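Local structure of carbonic anhydrase (Unidentified, 3R1W) at residues B[172-175]-B[176-179]. The protein probably catalyses the reversible hydration of carbon dioxide to bicarbonate, as a trimeric left-handed beta-helix enzyme of the gamma class of carbonic anhydrases. Numbering follows the deposited sequence.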
loop_
_atom_site.group_PDB
_atom_site.type_symbol
_atom_site.label_atom_id
_atom_site.label_comp_id
_atom_site.label_asym_id
_atom_site.label_seq_id
_atom_site.Cartn_x
_atom_site.Cartn_y
_atom_site.Cartn_z
ATOM N N ALA B 172 -22.004 3.002 -2.311
ATOM C CA ALA B 172 -21.920 1.585 -2.641
ATOM C C ALA B 172 -22.578 1.314 -3.991
ATOM O O ALA B 172 -22.062 0.542 -4.798
ATOM C CB ALA B 172 -22.552 0.735 -1.542
ATOM N N GLY B 173 -23.714 1.961 -4.241
ATOM C CA GLY B 173 -24.423 1.797 -5.501
ATOM C C GLY B 173 -23.631 2.361 -6.669
ATOM O O GLY B 173 -23.635 1.804 -7.761
ATOM N N ASN B 174 -22.952 3.481 -6.445
ATOM C CA ASN B 174 -22.110 4.059 -7.488
ATOM C C ASN B 174 -20.989 3.100 -7.857
ATOM O O ASN B 174 -20.616 2.997 -9.023
ATOM C CB ASN B 174 -21.517 5.392 -7.043
ATOM C CG ASN B 174 -20.661 6.027 -8.132
ATOM O OD1 ASN B 174 -21.151 6.317 -9.225
ATOM N ND2 ASN B 174 -19.386 6.231 -7.846
ATOM N N TYR B 175 -20.454 2.387 -6.866
ATOM C CA TYR B 175 -19.386 1.421 -7.144
ATOM C C TYR B 175 -19.895 0.152 -7.832
ATOM O O TYR B 175 -19.168 -0.474 -8.609
ATOM C CB TYR B 175 -18.533 1.111 -5.898
ATOM C CG TYR B 175 -17.173 1.774 -6.004
ATOM C CD1 TYR B 175 -16.052 1.043 -6.377
ATOM C CD2 TYR B 175 -17.027 3.142 -5.786
ATOM C CE1 TYR B 175 -14.807 1.653 -6.502
ATOM C CE2 TYR B 175 -15.790 3.764 -5.916
ATOM C CZ TYR B 175 -14.686 3.009 -6.278
ATOM O OH TYR B 175 -13.451 3.605 -6.402
ATOM N N VAL B 176 -21.144 -0.218 -7.563
ATOM C CA VAL B 176 -21.774 -1.310 -8.313
ATOM C C VAL B 176 -21.879 -0.938 -9.796
ATOM O O VAL B 176 -21.541 -1.734 -10.681
ATOM C CB VAL B 176 -23.160 -1.682 -7.734
ATOM C CG1 VAL B 176 -23.922 -2.610 -8.694
ATOM C CG2 VAL B 176 -23.008 -2.330 -6.356
ATOM N N ARG B 177 -22.346 0.276 -10.077
ATOM C CA ARG B 177 -22.415 0.735 -11.456
ATOM C C ARG B 177 -21.032 0.817 -12.104
ATOM O O ARG B 177 -20.879 0.479 -13.276
ATOM C CB ARG B 177 -23.149 2.081 -11.563
ATOM C CG ARG B 177 -24.645 1.986 -11.298
ATOM C CD ARG B 177 -25.356 3.281 -11.676
ATOM N NE ARG B 177 -24.824 4.428 -10.944
ATOM C CZ ARG B 177 -25.223 4.780 -9.725
ATOM N NH1 ARG B 177 -26.158 4.071 -9.106
ATOM N NH2 ARG B 177 -24.689 5.836 -9.125
ATOM N N LEU B 178 -20.030 1.251 -11.338
ATOM C CA LEU B 178 -18.675 1.405 -11.863
ATOM C C LEU B 178 -18.099 0.035 -12.181
ATOM O O LEU B 178 -17.472 -0.184 -13.225
ATOM C CB LEU B 178 -17.784 2.101 -10.833
ATOM C CG LEU B 178 -16.355 2.360 -11.301
ATOM C CD1 LEU B 178 -16.361 3.214 -12.580
ATOM C CD2 LEU B 178 -15.549 3.027 -10.177
ATOM N N LYS B 179 -18.296 -0.927 -11.286
ATOM C CA LYS B 179 -17.792 -2.270 -11.556
ATOM C C LYS B 179 -18.471 -2.937 -12.766
ATOM O O LYS B 179 -17.837 -3.728 -13.446
ATOM C CB LYS B 179 -17.821 -3.184 -10.318
ATOM C CG LYS B 179 -19.194 -3.507 -9.772
ATOM C CD LYS B 179 -19.750 -4.798 -10.329
ATOM C CE LYS B 179 -21.165 -5.047 -9.783
ATOM N NZ LYS B 179 -21.998 -5.989 -10.578
#
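Leu178 lays its CD2 methyl over one face of the Tyr175 ring, a CH-pi contact in which the carbon stands 4.1 Å from the ring centroid and 16° off the ring normal. The methyl is shifted from the centre of the ring toward the rim, and Leu178 CD2 lies 4.0 Å from both CE1 and CZ of Tyr175. The two side chains run alongside each other in the same direction. Trp47 meets the tyrosine ring nearly at right angles and also touches Leu178, while the hydroxyl of Tyr175 is hydrogen-bonded to Arg53 of the second subunit. Both residues belong to helix 162-184, the long C-terminal helix that packs along the outside of the beta-helix built from hexapeptide repeats, and at this point it also helps form the trimer interface: Leu178 packs on Tyr15 and Asn174 on His77 of that same second subunit. Regular i to i+4 bonds hold the turn together, among them Lys179 N to Tyr175 O at 2.9 Å and Leu178 N to Asn174 O at 3.0 Å. Val176 sets CG2 3.4 Å from Ala172 O, the carbonyl that accepts the N-H of Val176, and its side chain touches Arg64. On another side of the helix Arg177 folds back along the preceding turn. A bend at chi3 (-58°) turns its guanidinium so that one face lies over Gly173 O and Asn174 CA, with NH2 3.5 Å from Asn174 CA. The side chain of Asn174 crosses that of Arg177 at about a right angle, with its amide plane inclined 56° to the guanidinium, and its OD1 lies 3.6 Å from Arg177 NH2.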